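Local coordinates for protein guanine deaminase (PDB 6OHB) that catalyses the zinc-dependent hydrolytic deamination of guanine to xanthine and ammonia, the step that opens guanine degradation in Escherichia coli, at residues 13-18 with 48-53; 110-113 with 117-120. All blocks are in the same frame, centred on the assembly; numbering follows the deposited sequence.

Contact 1 (13-18 with 48-53) and contact 2 (110-113 with 117-120) lie on opposite sides of the chain's centre, with their own centres about 41 Å apart and their nearest atoms about 31 Å apart, so neither touches the other. Each is built round an edge-to-face aromatic pair. Contact 1 is in the strand-rich part of the chain, away from the zinc and substrate residues. Contact 2 joins two consecutive helices beside the active site: the side chain of Y113 is about 9 Å from that of the zinc ligand H84, and that of A119 about 3 Å from that of Y85, a probable substrate-binding residue.

Contact 1. Residues 13-18 with 48-53; sequences GSFIDV and EWFGEW
One face of the F15 ring receives the edge of F50, whose CE1 stands 3.4 Å above the F15 plane and displaced toward the ring's rim. The planes are inclined at 70° and the centroids lie 5.0 Å apart, which defines a T-shaped (edge-to-face) pair with F50 supplying the edge. F15 CD1 lies in the plane of the F50 ring, at that same edge. The approach is off-centre: F50 CE1 is nearest F15 CG, while F50 CZ comes within 3.6 Å of F15 CB, so the edge spans the root of the F15 ring as well as its face. The two side chains run past each other in opposite directions. F50 gets there with CG anti to its backbone N (chi1 173°), which extends the ring away from its own strand and across to F15.

The pair joins two sheets. Strand 14-18 pairs in parallel with strand 73-84 and antiparallel with 32-35, whereas strand 46-50 is an outermost strand, within this chain, of a separate four-stranded mixed sheet. This is consistent with the small beta-sandwich domain that accompanies the TIM barrel in amidohydrolases. No hydrogen bond crosses between the segments, and the closest CA atoms, of F15 and G51, are 9.1 Å apart; the bridge is therefore made by side chains. Within strand 46-50 a classic beta bulge sets E48 and W49 together opposite L41 of strand 38-43.

F380 meets both rings, edge-to-face with F15 and with planes at about 30° to F50, making an aromatic cluster. At its border D17 OD1 approaches F50 CE2 obliquely at 4.5 Å. The carboxylate's strongest partner is R33, which forms a salt bridge with OD2, and the same oxygen accepts a hydrogen bond from F380 N.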
# COMPACT_ATOMS: atom_id res chain seq x y z
N GLY A 13 -13.32 20.07 -18.27
CA GLY A 13 -12.01 19.66 -17.78
C GLY A 13 -11.41 18.59 -18.67
O GLY A 13 -11.80 18.44 -19.82
N SER A 14 -10.46 17.86 -18.11
CA SER A 14 -9.81 16.75 -18.79
C SER A 14 -10.54 15.47 -18.42
O SER A 14 -10.89 15.26 -17.27
CB SER A 14 -8.34 16.67 -18.38
OG SER A 14 -7.55 17.48 -19.23
N PHE A 15 -10.79 14.61 -19.41
CA PHE A 15 -11.61 13.42 -19.23
C PHE A 15 -10.86 12.21 -19.76
O PHE A 15 -10.10 12.30 -20.73
CB PHE A 15 -12.96 13.51 -19.98
CG PHE A 15 -13.89 14.55 -19.46
CD1 PHE A 15 -13.76 15.88 -19.83
CD2 PHE A 15 -14.90 14.20 -18.59
CE1 PHE A 15 -14.62 16.84 -19.33
CE2 PHE A 15 -15.77 15.15 -18.09
CZ PHE A 15 -15.63 16.47 -18.46
N ILE A 16 -11.10 11.06 -19.13
CA ILE A 16 -10.60 9.80 -19.67
C ILE A 16 -11.61 8.70 -19.39
O ILE A 16 -12.14 8.60 -18.28
CB ILE A 16 -9.21 9.45 -19.11
CG1 ILE A 16 -8.78 8.04 -19.52
CG2 ILE A 16 -9.18 9.61 -17.60
CD1 ILE A 16 -7.28 7.84 -19.47
N ASP A 17 -11.91 7.89 -20.41
CA ASP A 17 -12.79 6.74 -20.24
C ASP A 17 -12.47 5.69 -21.30
O ASP A 17 -11.69 5.94 -22.22
CB ASP A 17 -14.28 7.15 -20.28
CG ASP A 17 -14.72 7.72 -21.63
OD1 ASP A 17 -13.88 8.21 -22.43
OD2 ASP A 17 -15.95 7.70 -21.90
N VAL A 18 -13.04 4.50 -21.13
CA VAL A 18 -12.91 3.43 -22.12
C VAL A 18 -14.25 3.30 -22.83
O VAL A 18 -15.29 3.09 -22.18
CB VAL A 18 -12.52 2.10 -21.46
CG1 VAL A 18 -12.37 1.01 -22.51
CG2 VAL A 18 -11.24 2.25 -20.63
N GLU A 48 -25.97 13.89 -21.13
CA GLU A 48 -26.67 14.44 -22.27
C GLU A 48 -25.74 14.59 -23.46
O GLU A 48 -26.12 14.29 -24.60
CB GLU A 48 -27.28 15.80 -21.92
CG GLU A 48 -28.22 16.34 -23.00
CD GLU A 48 -29.58 15.68 -22.94
OE1 GLU A 48 -29.88 15.02 -21.93
OE2 GLU A 48 -30.36 15.82 -23.91
N TRP A 49 -24.51 15.04 -23.22
CA TRP A 49 -23.58 15.25 -24.32
C TRP A 49 -22.17 15.18 -23.77
O TRP A 49 -21.91 15.67 -22.67
CB TRP A 49 -23.83 16.59 -25.02
CG TRP A 49 -23.05 16.81 -26.30
CD1 TRP A 49 -23.48 16.58 -27.58
CD2 TRP A 49 -21.71 17.32 -26.42
NE1 TRP A 49 -22.49 16.90 -28.48
CE2 TRP A 49 -21.40 17.36 -27.80
CE3 TRP A 49 -20.74 17.74 -25.50
CZ2 TRP A 49 -20.16 17.80 -28.28
CZ3 TRP A 49 -19.52 18.17 -25.98
CH2 TRP A 49 -19.23 18.20 -27.35
N PHE A 50 -21.26 14.58 -24.52
CA PHE A 50 -19.87 14.56 -24.10
C PHE A 50 -18.97 14.77 -25.31
O PHE A 50 -19.21 14.19 -26.37
CB PHE A 50 -19.52 13.24 -23.41
CG PHE A 50 -18.06 13.10 -23.11
CD1 PHE A 50 -17.45 13.94 -22.20
CD2 PHE A 50 -17.29 12.15 -23.76
CE1 PHE A 50 -16.11 13.82 -21.92
CE2 PHE A 50 -15.95 12.03 -23.49
CZ PHE A 50 -15.35 12.87 -22.57
N GLY A 51 -17.93 15.59 -25.15
CA GLY A 51 -16.96 15.70 -26.22
C GLY A 51 -16.03 16.88 -26.03
O GLY A 51 -15.79 17.32 -24.90
N GLU A 52 -15.47 17.35 -27.14
CA GLU A 52 -14.55 18.47 -27.11
C GLU A 52 -15.27 19.76 -26.72
O GLU A 52 -16.40 20.02 -27.16
CB GLU A 52 -13.87 18.65 -28.47
CG GLU A 52 -12.96 17.50 -28.88
CD GLU A 52 -11.54 17.67 -28.40
OE1 GLU A 52 -11.24 18.72 -27.77
OE2 GLU A 52 -10.71 16.77 -28.65
N TRP A 53 -14.59 20.57 -25.91
CA TRP A 53 -15.15 21.83 -25.42
C TRP A 53 -15.64 22.71 -26.57
O TRP A 53 -16.75 23.24 -26.54
CB TRP A 53 -14.11 22.56 -24.57
CG TRP A 53 -14.48 23.96 -24.19
CD1 TRP A 53 -13.90 25.11 -24.64
CD2 TRP A 53 -15.50 24.37 -23.26
NE1 TRP A 53 -14.50 26.20 -24.06
CE2 TRP A 53 -15.49 25.78 -23.21
CE3 TRP A 53 -16.44 23.68 -22.48
CZ2 TRP A 53 -16.36 26.51 -22.41
CZ3 TRP A 53 -17.31 24.41 -21.68
CH2 TRP A 53 -17.26 25.81 -21.65

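Contact 2. Residues 110-113 with 117-120; sequences ERRY and EYAR
Y118 reaches across to R112 and Y113 with the CD2-CE2 side of its ring. CB and CG only skirt the backbone of R112, but CD2 comes to 3.3 Å from R112 O, which lies oblique to the Y118 ring. CE2, the next atom, sits 3.8 Å above the plane of the Y113 ring near its rim and touches Y113 CZ and CE1. With centroids 5.1 Å apart and planes at 60°, this is an edge-to-face pair in which Y118 gives the edge and Y113 the face. CZ nears R112 NE and NH1. At the tip, Y118 OH lies 3.5 Å from R112 NH1, a contact without a hydrogen bond; the guanidinium and ring planes differ by 20°. Having CG anti to the backbone N (chi1 -173°) carries the Y118 ring off its helix toward the end of the preceding one. A119, on the same helix, adds CB 4.1 Å from Y113 O.

The segments are the close of helix 98-111, which passes into a 3-10 segment at 112-113, and the early turns of helix 116-132. Y113 meets Y85 edge-to-face and A119 O is hydrogen-bonded to Y85 OH; as Y85 probably binds substrate, this helix junction appears to back the substrate pocket.

Polar tips converge on E89: OE2 takes a hydrogen bond from Y118 OH and OE1 one from Y113 OH. A phenylalanine in place of Y118 would lack the hydroxyl and would probably leave E89 OE2 without this partner. R112 NE makes a long, weak ion pair with E89, while its NH1 hydrogen-bonds to N405 of the second subunit. One carboxylate thus holds both phenol tips, which probably limits how far either ring can swing, and the guanidinium of R112, at long range, may slightly favour the negative charge of E89.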
# COMPACT_ATOMS: atom_id res chain seq x y z
N GLU A 110 -19.48 -8.24 13.23
CA GLU A 110 -20.80 -8.14 12.61
C GLU A 110 -21.93 -8.29 13.61
O GLU A 110 -23.06 -7.89 13.31
CB GLU A 110 -20.95 -9.21 11.52
CG GLU A 110 -19.96 -9.12 10.38
CD GLU A 110 -20.32 -10.06 9.24
OE1 GLU A 110 -21.29 -10.84 9.40
OE2 GLU A 110 -19.63 -10.03 8.20
N ARG A 111 -21.66 -8.86 14.80
CA ARG A 111 -22.69 -8.98 15.83
C ARG A 111 -23.19 -7.63 16.31
O ARG A 111 -24.37 -7.49 16.66
CB ARG A 111 -22.15 -9.79 17.01
N ARG A 112 -22.33 -6.61 16.30
CA ARG A 112 -22.71 -5.29 16.82
C ARG A 112 -23.77 -4.61 15.96
O ARG A 112 -24.32 -3.59 16.39
CB ARG A 112 -21.45 -4.42 16.92
CG ARG A 112 -20.24 -5.20 17.42
CD ARG A 112 -18.90 -4.52 17.15
NE ARG A 112 -18.86 -3.11 17.53
CZ ARG A 112 -17.74 -2.48 17.87
NH1 ARG A 112 -17.78 -1.19 18.20
NH2 ARG A 112 -16.59 -3.13 17.89
N TYR A 113 -24.07 -5.14 14.78
CA TYR A 113 -25.01 -4.53 13.85
C TYR A 113 -26.44 -5.01 14.04
O TYR A 113 -27.29 -4.74 13.19
CB TYR A 113 -24.53 -4.78 12.41
CG TYR A 113 -23.31 -3.95 12.08
CD1 TYR A 113 -22.04 -4.35 12.48
CD2 TYR A 113 -23.42 -2.75 11.39
CE1 TYR A 113 -20.93 -3.59 12.20
CE2 TYR A 113 -22.31 -1.98 11.10
CZ TYR A 113 -21.07 -2.40 11.51
OH TYR A 113 -19.96 -1.64 11.22
N GLU A 117 -29.72 1.64 15.66
CA GLU A 117 -29.09 2.96 15.67
C GLU A 117 -27.63 2.86 15.24
O GLU A 117 -27.15 3.68 14.43
CB GLU A 117 -29.21 3.60 17.05
N TYR A 118 -26.92 1.85 15.74
CA TYR A 118 -25.55 1.62 15.31
C TYR A 118 -25.48 1.28 13.83
O TYR A 118 -24.58 1.73 13.12
CB TYR A 118 -24.90 0.52 16.15
CG TYR A 118 -23.41 0.33 15.90
CD1 TYR A 118 -22.49 1.27 16.34
CD2 TYR A 118 -22.93 -0.79 15.23
CE1 TYR A 118 -21.13 1.11 16.11
CE2 TYR A 118 -21.58 -0.96 14.99
CZ TYR A 118 -20.68 -0.01 15.44
OH TYR A 118 -19.33 -0.18 15.21
N ALA A 119 -26.43 0.47 13.34
CA ALA A 119 -26.45 0.14 11.92
C ALA A 119 -26.66 1.39 11.06
O ALA A 119 -26.02 1.54 10.02
CB ALA A 119 -27.52 -0.91 11.63
N ARG A 120 -27.55 2.29 11.50
CA ARG A 120 -27.77 3.53 10.76
C ARG A 120 -26.50 4.38 10.73
O ARG A 120 -26.09 4.88 9.67
CB ARG A 120 -28.93 4.31 11.38